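Local coordinates for U6 snRNA-associated Sm-like protein LSm8 (PDB 6PPN) that forms part of the nuclear LSM2-LSM8 ring, which binds U6 snRNA ending in a cyclic 2',3' phosphate and helps assemble the spliceosome, at residues Glu8-Val13 with Asp38-Ile43; Val13-Gly18 with Tyr58-Glu63. All blocks are in the same frame, centred on the assembly; numbering follows the deposited sequence.

Contact 1 of 2, residues Glu8-Val13 with Asp38-Ile43; sequences EQRVQV and DSFERI
Arg10 reaches from strand 10-15 to the backbone of Asp38, and Gln12 meets Arg42 through a water. Both links lie within the Sm fold, a strongly bent antiparallel sheet. The strands 10-15 and 39-43 do not pair with each other. Each pairs with strand 20-28, which lies between them, and the side chains cross over it. The contact is near the surface. Both terminal nitrogens of the Arg10 guanidinium converge on Asp38 O, a single backbone carbonyl oxygen. Arg10 NH1 is 3.2 Å from Asp38 O, and Arg10 NH2 is 3.1 Å from the same atom. Neither bond is straight, with N-H...O angles of 146° and 151°. The oxygen lies close to the guanidinium plane, and both nitrogens reach it from one face of the carbonyl. Bends at chi2 and chi3 of Arg10 carry the group to this corner of the chain. NH1 has a second partner, Ser24 OG. The carboxylate of Asp38 takes no part in the grip: Arg10 NH1 and Asp38 OD2 are 5.2 Å apart. Arg10 NH2 also packs against Phe40 CE1 at 3.2 Å. That approach is oblique, with the ring and guanidinium planes 23° apart. Further along, the Gln12 amide and the Arg42 guanidinium stand nearly perpendicular. Gln12 OE1 and Arg42 NH1 are 4.1 Å apart, so no direct bond forms. Gln12 NE2 is satisfied by the backbone of a neighbouring subunit, and Arg42 makes a cation-pi contact with Trp81. The bridging water donates to Gln12 OE1 at 2.7 Å and accepts from Arg42 NH1 at 2.9 Å.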
ATOM      1  N   GLU H   8      -3.915  17.542 -21.018  1.00 52.27           N
ATOM      2  CA  GLU H   8      -3.184  18.114 -22.145  1.00 53.46           C
ATOM      3  C   GLU H   8      -2.245  19.233 -21.723  1.00 55.27           C
ATOM      4  O   GLU H   8      -1.884  20.083 -22.542  1.00 62.35           O
ATOM      5  CB  GLU H   8      -4.122  18.632 -23.249  1.00 56.46           C
ATOM      6  CG  GLU H   8      -5.176  17.654 -23.705  1.00 60.71           C
ATOM      7  CD  GLU H   8      -4.602  16.369 -24.292  1.00 66.47           C
ATOM      8  OE1 GLU H   8      -3.453  16.375 -24.803  1.00 66.13           O
ATOM      9  OE2 GLU H   8      -5.309  15.334 -24.207  1.00 67.77           O
ATOM     10  N   GLN H   9      -1.871  19.290 -20.451  1.00 46.38           N
ATOM     11  CA  GLN H   9      -0.936  20.302 -19.988  1.00 50.30           C
ATOM     12  C   GLN H   9       0.255  19.634 -19.317  1.00 42.39           C
ATOM     13  O   GLN H   9       0.197  18.458 -18.934  1.00 44.00           O
ATOM     14  CB  GLN H   9      -1.613  21.279 -19.022  1.00 56.19           C
ATOM     15  CG  GLN H   9      -2.820  21.975 -19.632  1.00 58.55           C
ATOM     16  CD  GLN H   9      -3.783  22.468 -18.572  1.00 54.35           C
ATOM     17  OE1 GLN H   9      -3.582  23.532 -17.973  1.00 52.51           O
ATOM     18  NE2 GLN H   9      -4.815  21.663 -18.295  1.00 48.35           N
ATOM     19  N   ARG H  10       1.346  20.401 -19.193  1.00 42.59           N
ATOM     20  CA  ARG H  10       2.536  19.927 -18.495  1.00 45.29           C
ATOM     21  C   ARG H  10       2.221  19.756 -17.024  1.00 51.98           C
ATOM     22  O   ARG H  10       1.597  20.615 -16.400  1.00 58.89           O
ATOM     23  CB  ARG H  10       3.710  20.881 -18.656  1.00 49.83           C
ATOM     24  CG  ARG H  10       4.199  21.002 -20.081  1.00 63.08           C
ATOM     25  CD  ARG H  10       4.593  19.649 -20.709  1.00 70.72           C
ATOM     26  NE  ARG H  10       5.870  19.103 -20.235  1.00 76.29           N
ATOM     27  CZ  ARG H  10       6.480  18.039 -20.773  1.00 76.20           C
ATOM     28  NH1 ARG H  10       5.947  17.403 -21.809  1.00 73.06           N
ATOM     29  NH2 ARG H  10       7.638  17.604 -20.279  1.00 72.19           N
ATOM     30  N   VAL H  11       2.632  18.627 -16.484  1.00 49.12           N
ATOM     31  CA  VAL H  11       2.238  18.179 -15.167  1.00 46.50           C
ATOM     32  C   VAL H  11       3.477  17.578 -14.518  1.00 45.27           C
ATOM     33  O   VAL H  11       4.385  17.110 -15.209  1.00 44.00           O
ATOM     34  CB  VAL H  11       1.086  17.177 -15.358  1.00 47.86           C
ATOM     35  CG1 VAL H  11       1.327  15.898 -14.635  1.00 50.83           C
ATOM     36  CG2 VAL H  11      -0.259  17.843 -15.061  1.00 41.93           C
ATOM     37  N   GLN H  12       3.542  17.606 -13.191  1.00 42.08           N
ATOM     38  CA  GLN H  12       4.701  17.092 -12.469  1.00 34.91           C
ATOM     39  C   GLN H  12       4.211  16.096 -11.431  1.00 36.05           C
ATOM     40  O   GLN H  12       3.517  16.470 -10.492  1.00 40.18           O
ATOM     41  CB  GLN H  12       5.507  18.204 -11.792  1.00 37.88           C
ATOM     42  CG  GLN H  12       6.534  17.646 -10.784  1.00 38.17           C
ATOM     43  CD  GLN H  12       7.468  18.702 -10.212  1.00 43.34           C
ATOM     44  OE1 GLN H  12       8.345  19.214 -10.911  1.00 48.30           O
ATOM     45  NE2 GLN H  12       7.284  19.030  -8.935  1.00 42.23           N
ATOM     46  N   VAL H  13       4.601  14.838 -11.577  1.00 38.42           N
ATOM     47  CA  VAL H  13       4.107  13.759 -10.737  1.00 31.69           C
ATOM     48  C   VAL H  13       5.168  13.437  -9.711  1.00 36.72           C
ATOM     49  O   VAL H  13       6.345  13.268 -10.062  1.00 37.62           O
ATOM     50  CB  VAL H  13       3.790  12.499 -11.561  1.00 27.93           C
ATOM     51  CG1 VAL H  13       3.344  11.385 -10.610  1.00 32.97           C
ATOM     52  CG2 VAL H  13       2.703  12.779 -12.615  1.00 34.96           C
ATOM     53  N   ASP H  38       5.993  12.789 -23.739  1.00 43.59           N
ATOM     54  CA  ASP H  38       7.163  13.672 -23.715  1.00 49.26           C
ATOM     55  C   ASP H  38       7.667  13.885 -22.291  1.00 42.66           C
ATOM     56  O   ASP H  38       8.037  14.992 -21.886  1.00 50.22           O
ATOM     57  CB  ASP H  38       6.857  15.003 -24.393  1.00 50.16           C
ATOM     58  CG  ASP H  38       6.746  14.866 -25.875  1.00 66.53           C
ATOM     59  OD1 ASP H  38       7.772  14.522 -26.507  1.00 80.71           O
ATOM     60  OD2 ASP H  38       5.627  15.040 -26.408  1.00 64.75           O
ATOM     61  N   SER H  39       7.673  12.819 -21.520  1.00 44.30           N
ATOM     62  CA  SER H  39       7.994  12.940 -20.110  1.00 48.67           C
ATOM     63  C   SER H  39       9.491  12.784 -19.858  1.00 47.30           C
ATOM     64  O   SER H  39      10.260  12.280 -20.685  1.00 46.82           O
ATOM     65  CB  SER H  39       7.256  11.887 -19.303  1.00 45.24           C
ATOM     66  OG  SER H  39       7.750  10.634 -19.697  1.00 56.97           O
ATOM     67  N   PHE H  40       9.908  13.249 -18.690  1.00 44.39           N
ATOM     68  CA  PHE H  40      11.292  13.062 -18.273  1.00 45.19           C
ATOM     69  C   PHE H  40      11.312  13.055 -16.756  1.00 42.96           C
ATOM     70  O   PHE H  40      10.382  13.535 -16.105  1.00 43.15           O
ATOM     71  CB  PHE H  40      12.214  14.130 -18.881  1.00 53.41           C
ATOM     72  CG  PHE H  40      11.821  15.533 -18.537  1.00 57.48           C
ATOM     73  CD1 PHE H  40      10.967  16.243 -19.362  1.00 54.24           C
ATOM     74  CD2 PHE H  40      12.302  16.143 -17.386  1.00 58.14           C
ATOM     75  CE1 PHE H  40      10.594  17.540 -19.048  1.00 56.41           C
ATOM     76  CE2 PHE H  40      11.936  17.444 -17.067  1.00 59.23           C
ATOM     77  CZ  PHE H  40      11.086  18.145 -17.903  1.00 58.38           C
ATOM     78  N   GLU H  41      12.338  12.443 -16.181  1.00 41.14           N
ATOM     79  CA  GLU H  41      12.489  12.443 -14.733  1.00 45.47           C
ATOM     80  C   GLU H  41      13.484  13.521 -14.364  1.00 55.94           C
ATOM     81  O   GLU H  41      14.445  13.740 -15.093  1.00 55.86           O
ATOM     82  CB  GLU H  41      12.982  11.099 -14.203  1.00 49.96           C
ATOM     83  CG  GLU H  41      13.325  11.166 -12.731  1.00 49.12           C
ATOM     84  CD  GLU H  41      13.571   9.812 -12.089  1.00 55.14           C
ATOM     85  OE1 GLU H  41      13.628   9.766 -10.843  1.00 54.57           O
ATOM     86  OE2 GLU H  41      13.685   8.804 -12.817  1.00 59.46           O
ATOM     87  N   ARG H  42      13.262  14.180 -13.232  1.00 52.84           N
ATOM     88  CA  ARG H  42      14.220  15.132 -12.680  1.00 49.56           C
ATOM     89  C   ARG H  42      14.775  14.555 -11.392  1.00 46.89           C
ATOM     90  O   ARG H  42      14.008  14.125 -10.521  1.00 47.74           O
ATOM     91  CB  ARG H  42      13.575  16.486 -12.373  1.00 51.24           C
ATOM     92  CG  ARG H  42      13.703  17.522 -13.436  1.00 54.90           C
ATOM     93  CD  ARG H  42      12.843  18.749 -13.089  1.00 53.73           C
ATOM     94  NE  ARG H  42      12.905  19.725 -14.180  1.00 52.60           N
ATOM     95  CZ  ARG H  42      12.048  20.725 -14.350  1.00 48.36           C
ATOM     96  NH1 ARG H  42      11.052  20.896 -13.501  1.00 46.41           N
ATOM     97  NH2 ARG H  42      12.191  21.555 -15.380  1.00 57.44           N
ATOM     98  N   ILE H  43      16.090  14.511 -11.288  1.00 50.59           N
ATOM     99  CA  ILE H  43      16.755  14.090 -10.065  1.00 53.49           C
ATOM    100  C   ILE H  43      17.472  15.312  -9.515  1.00 57.95           C
ATOM    101  O   ILE H  43      18.550  15.691  -9.990  1.00 56.41           O
ATOM    102  CB  ILE H  43      17.709  12.917 -10.294  1.00 52.36           C
ATOM    103  CG1 ILE H  43      16.944  11.747 -10.930  1.00 43.22           C
ATOM    104  CG2 ILE H  43      18.333  12.507  -8.981  1.00 53.41           C
ATOM    105  CD1 ILE H  43      17.804  10.556 -11.252  1.00 48.42           C
TER
HETATM  106  O   HOH W   1      10.885  20.096 -10.760  1.00 49.31           O

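Contact 2 of 2, residues Val13-Gly18 with Tyr58-Glu63; sequences VITNDG and YLLRGE. With nucleotides of chain A.
The RNA-binding loop of the Sm fold, which follows strand 58-60, here packs beside the end of strand 10-15 and its type I turn, Thr15 to Gly18. Leu60 points into the protein. Its CD2 methyl meets Thr15 CG2 at 3.6 Å and Val13 CG1 at 4.1 Å. Thr15 holds CG2 anti to its carbonyl carbon (OG1 at chi1 58°), which turns the methyl to Leu60 and leaves OG1 to bond Arg19 N. Asn16 ND2 comes to 3.0 Å from Glu63 O, but the angle is too poor for a hydrogen bond. Beyond Leu60 the chain faces uridine U2 of the RNA, chain A. Arg61 lays one guanidinium face over the base, with U2 N1 3.4 Å above the plane and offset toward the rim. Glu63 N donates to U2 O2 at 2.8 Å. Arg61 NE bonds Glu63 OE1 at 2.7 Å in a salt bridge. The bond is nearly straight (165°), with OE1 close to the guanidinium plane. This probably helps hold the guanidinium flat on the base. Glu63 OE2 pairs with a basic side chain of a neighbouring subunit. Leu34 and Leu36 of strand 34-36 flank the apolar patch. Residues Tyr58 to Leu60 pair antiparallel with a strand of a neighbouring subunit, so the sheet continues across the interface.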
ATOM      1  N   VAL H  13       4.601  14.838 -11.577  1.00 38.42           N
ATOM      2  CA  VAL H  13       4.107  13.759 -10.737  1.00 31.69           C
ATOM      3  C   VAL H  13       5.168  13.437  -9.711  1.00 36.72           C
ATOM      4  O   VAL H  13       6.345  13.268 -10.062  1.00 37.62           O
ATOM      5  CB  VAL H  13       3.790  12.499 -11.561  1.00 27.93           C
ATOM      6  CG1 VAL H  13       3.344  11.385 -10.610  1.00 32.97           C
ATOM      7  CG2 VAL H  13       2.703  12.779 -12.615  1.00 34.96           C
ATOM      8  N   ILE H  14       4.757  13.346  -8.451  1.00 36.50           N
ATOM      9  CA  ILE H  14       5.589  12.818  -7.381  1.00 35.01           C
ATOM     10  C   ILE H  14       5.045  11.441  -7.050  1.00 31.69           C
ATOM     11  O   ILE H  14       3.862  11.312  -6.695  1.00 35.01           O
ATOM     12  CB  ILE H  14       5.561  13.700  -6.130  1.00 39.89           C
ATOM     13  CG1 ILE H  14       5.824  15.144  -6.504  1.00 37.31           C
ATOM     14  CG2 ILE H  14       6.605  13.207  -5.158  1.00 29.79           C
ATOM     15  CD1 ILE H  14       7.192  15.359  -6.779  1.00 37.63           C
ATOM     16  N   THR H  15       5.900  10.427  -7.134  1.00 38.03           N
ATOM     17  CA  THR H  15       5.496   9.050  -6.908  1.00 35.99           C
ATOM     18  C   THR H  15       5.848   8.612  -5.494  1.00 35.29           C
ATOM     19  O   THR H  15       6.554   9.308  -4.747  1.00 34.41           O
ATOM     20  CB  THR H  15       6.169   8.138  -7.927  1.00 32.13           C
ATOM     21  OG1 THR H  15       7.569   8.286  -7.810  1.00 35.97           O
ATOM     22  CG2 THR H  15       5.828   8.563  -9.303  1.00 35.56           C
ATOM     23  N   ASN H  16       5.332   7.433  -5.118  1.00 33.11           N
ATOM     24  CA  ASN H  16       5.526   6.968  -3.748  1.00 33.64           C
ATOM     25  C   ASN H  16       6.978   6.649  -3.443  1.00 36.50           C
ATOM     26  O   ASN H  16       7.352   6.634  -2.263  1.00 39.49           O
ATOM     27  CB  ASN H  16       4.650   5.746  -3.462  1.00 37.79           C
ATOM     28  CG  ASN H  16       3.167   6.103  -3.364  1.00 42.46           C
ATOM     29  OD1 ASN H  16       2.773   7.258  -3.582  1.00 47.06           O
ATOM     30  ND2 ASN H  16       2.347   5.127  -2.999  1.00 40.60           N
ATOM     31  N   ASP H  17       7.803   6.372  -4.458  1.00 39.85           N
ATOM     32  CA  ASP H  17       9.225   6.143  -4.240  1.00 38.73           C
ATOM     33  C   ASP H  17      10.030   7.427  -4.345  1.00 50.32           C
ATOM     34  O   ASP H  17      11.263   7.369  -4.392  1.00 50.21           O
ATOM     35  CB  ASP H  17       9.775   5.093  -5.220  1.00 36.06           C
ATOM     36  CG  ASP H  17       9.406   5.384  -6.670  1.00 47.91           C
ATOM     37  OD1 ASP H  17       8.863   6.472  -6.943  1.00 57.49           O
ATOM     38  OD2 ASP H  17       9.673   4.528  -7.553  1.00 52.99           O
ATOM     39  N   GLY H  18       9.371   8.586  -4.333  1.00 47.90           N
ATOM     40  CA  GLY H  18      10.084   9.852  -4.258  1.00 42.23           C
ATOM     41  C   GLY H  18      10.537  10.413  -5.587  1.00 44.83           C
ATOM     42  O   GLY H  18      11.226  11.436  -5.609  1.00 52.26           O
ATOM     43  N   TYR H  58       4.903   7.306 -20.631  1.00 39.07           N
ATOM     44  CA  TYR H  58       5.034   6.779 -19.276  1.00 39.35           C
ATOM     45  C   TYR H  58       3.643   6.497 -18.761  1.00 36.65           C
ATOM     46  O   TYR H  58       2.838   7.422 -18.661  1.00 43.92           O
ATOM     47  CB  TYR H  58       5.702   7.795 -18.366  1.00 37.44           C
ATOM     48  CG  TYR H  58       6.689   7.229 -17.391  1.00 44.14           C
ATOM     49  CD1 TYR H  58       7.766   6.498 -17.831  1.00 54.94           C
ATOM     50  CD2 TYR H  58       6.570   7.484 -16.031  1.00 48.86           C
ATOM     51  CE1 TYR H  58       8.697   6.005 -16.955  1.00 64.05           C
ATOM     52  CE2 TYR H  58       7.503   6.993 -15.140  1.00 50.97           C
ATOM     53  CZ  TYR H  58       8.556   6.249 -15.612  1.00 67.75           C
ATOM     54  OH  TYR H  58       9.495   5.754 -14.738  1.00 86.08           O
ATOM     55  N   LEU H  59       3.320   5.234 -18.523  1.00 40.88           N
ATOM     56  CA  LEU H  59       2.068   4.883 -17.863  1.00 37.56           C
ATOM     57  C   LEU H  59       2.354   4.609 -16.386  1.00 35.37           C
ATOM     58  O   LEU H  59       3.120   3.700 -16.057  1.00 32.92           O
ATOM     59  CB  LEU H  59       1.432   3.670 -18.542  1.00 40.33           C
ATOM     60  CG  LEU H  59      -0.082   3.499 -18.426  1.00 38.82           C
ATOM     61  CD1 LEU H  59      -0.492   2.447 -19.398  1.00 41.25           C
ATOM     62  CD2 LEU H  59      -0.528   3.125 -17.015  1.00 37.41           C
ATOM     63  N   LEU H  60       1.765   5.387 -15.498  1.00 38.93           N
ATOM     64  CA  LEU H  60       2.053   5.267 -14.073  1.00 35.59           C
ATOM     65  C   LEU H  60       0.845   4.621 -13.412  1.00 34.18           C
ATOM     66  O   LEU H  60      -0.288   5.072 -13.614  1.00 33.11           O
ATOM     67  CB  LEU H  60       2.302   6.621 -13.412  1.00 38.21           C
ATOM     68  CG  LEU H  60       3.615   7.334 -13.730  1.00 52.22           C
ATOM     69  CD1 LEU H  60       3.399   8.426 -14.772  1.00 53.38           C
ATOM     70  CD2 LEU H  60       4.247   7.891 -12.465  1.00 58.43           C
ATOM     71  N   ARG H  61       1.077   3.569 -12.639  1.00 30.23           N
ATOM     72  CA  ARG H  61      -0.023   2.922 -11.941  1.00 33.99           C
ATOM     73  C   ARG H  61      -0.414   3.792 -10.756  1.00 39.18           C
ATOM     74  O   ARG H  61       0.459   4.234 -10.005  1.00 31.98           O
ATOM     75  CB  ARG H  61       0.387   1.527 -11.492  1.00 38.44           C
ATOM     76  CG  ARG H  61      -0.706   0.742 -10.756  1.00 41.92           C
ATOM     77  CD  ARG H  61      -0.274  -0.725 -10.550  1.00 43.66           C
ATOM     78  NE  ARG H  61      -1.164  -1.403  -9.612  1.00 46.23           N
ATOM     79  CZ  ARG H  61      -2.286  -2.030  -9.969  1.00 45.44           C
ATOM     80  NH1 ARG H  61      -2.661  -2.084 -11.250  1.00 42.87           N
ATOM     81  NH2 ARG H  61      -3.030  -2.621  -9.046  1.00 44.11           N
ATOM     82  N   GLY H  62      -1.723   4.027 -10.582  1.00 32.32           N
ATOM     83  CA  GLY H  62      -2.184   5.047  -9.634  1.00 34.33           C
ATOM     84  C   GLY H  62      -1.773   4.794  -8.194  1.00 31.22           C
ATOM     85  O   GLY H  62      -1.507   5.728  -7.427  1.00 34.72           O
ATOM     86  N   GLU H  63      -1.733   3.542  -7.804  1.00 30.46           N
ATOM     87  CA  GLU H  63      -1.221   3.137  -6.513  1.00 35.51           C
ATOM     88  C   GLU H  63       0.116   3.772  -6.194  1.00 41.29           C
ATOM     89  O   GLU H  63       0.473   3.886  -5.026  1.00 42.05           O
ATOM     90  CB  GLU H  63      -1.084   1.606  -6.593  1.00 40.06           C
ATOM     91  CG  GLU H  63      -0.467   0.888  -5.495  1.00 50.82           C
ATOM     92  CD  GLU H  63      -0.562  -0.594  -5.756  1.00 58.92           C
ATOM     93  OE1 GLU H  63      -0.635  -0.967  -6.951  1.00 56.77           O
ATOM     94  OE2 GLU H  63      -0.609  -1.380  -4.784  1.00 67.81           O
TER
ATOM     95  P     U A   2      -7.397  -3.460  -6.023  1.00 59.62           P
ATOM     96  OP1   U A   2      -7.970  -3.644  -4.659  1.00 67.54           O
ATOM     97  OP2   U A   2      -8.301  -3.236  -7.181  1.00 57.69           O
ATOM     98  O5'   U A   2      -6.396  -2.238  -6.108  1.00 56.42           O
ATOM     99  C5'   U A   2      -5.189  -2.256  -5.366  1.00 46.63           C
ATOM    100  C4'   U A   2      -4.507  -0.930  -5.492  1.00 43.95           C
ATOM    101  O4'   U A   2      -4.066  -0.770  -6.867  1.00 40.58           O
ATOM    102  C3'   U A   2      -5.395   0.276  -5.192  1.00 33.89           C
ATOM    103  O3'   U A   2      -4.548   1.333  -4.776  1.00 43.59           O
ATOM    104  C2'   U A   2      -5.901   0.637  -6.570  1.00 34.72           C
ATOM    105  O2'   U A   2      -6.376   1.959  -6.677  1.00 34.80           O
ATOM    106  C1'   U A   2      -4.637   0.404  -7.397  1.00 33.79           C
ATOM    107  N1    U A   2      -4.868   0.218  -8.829  1.00 34.89           N
ATOM    108  C2    U A   2      -4.180   1.039  -9.700  1.00 38.44           C
ATOM    109  O2    U A   2      -3.358   1.891  -9.330  1.00 36.42           O
ATOM    110  N3    U A   2      -4.466   0.812 -11.025  1.00 37.42           N
ATOM    111  C4    U A   2      -5.344  -0.126 -11.549  1.00 37.66           C
ATOM    112  O4    U A   2      -5.514  -0.225 -12.771  1.00 36.39           O
ATOM    113  C5    U A   2      -6.014  -0.920 -10.573  1.00 32.66           C
ATOM    114  C6    U A   2      -5.767  -0.717  -9.277  1.00 27.41           C
TER

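Contacts 1 and 2 share Val13 and strand 10-15. Along the chain their segments alternate, and their centres are about 11 Å apart. Contact 1 ties the strand to the corner at Asp38 and to strand 39-43, through polar groups near the surface. Contact 2 continues from the other end of the strand, where buried apolar side chains lead to the RNA-binding loop. The two touch where Ser39 OG lies 3.7 Å from Tyr58 CB. Contact 2 holds U2 of chain A directly. The nearest atom of contact 1 is about 12 Å from the bound RNA. Each contact also meets another subunit, at Gln12 in contact 1 and along 58-60 in contact 2.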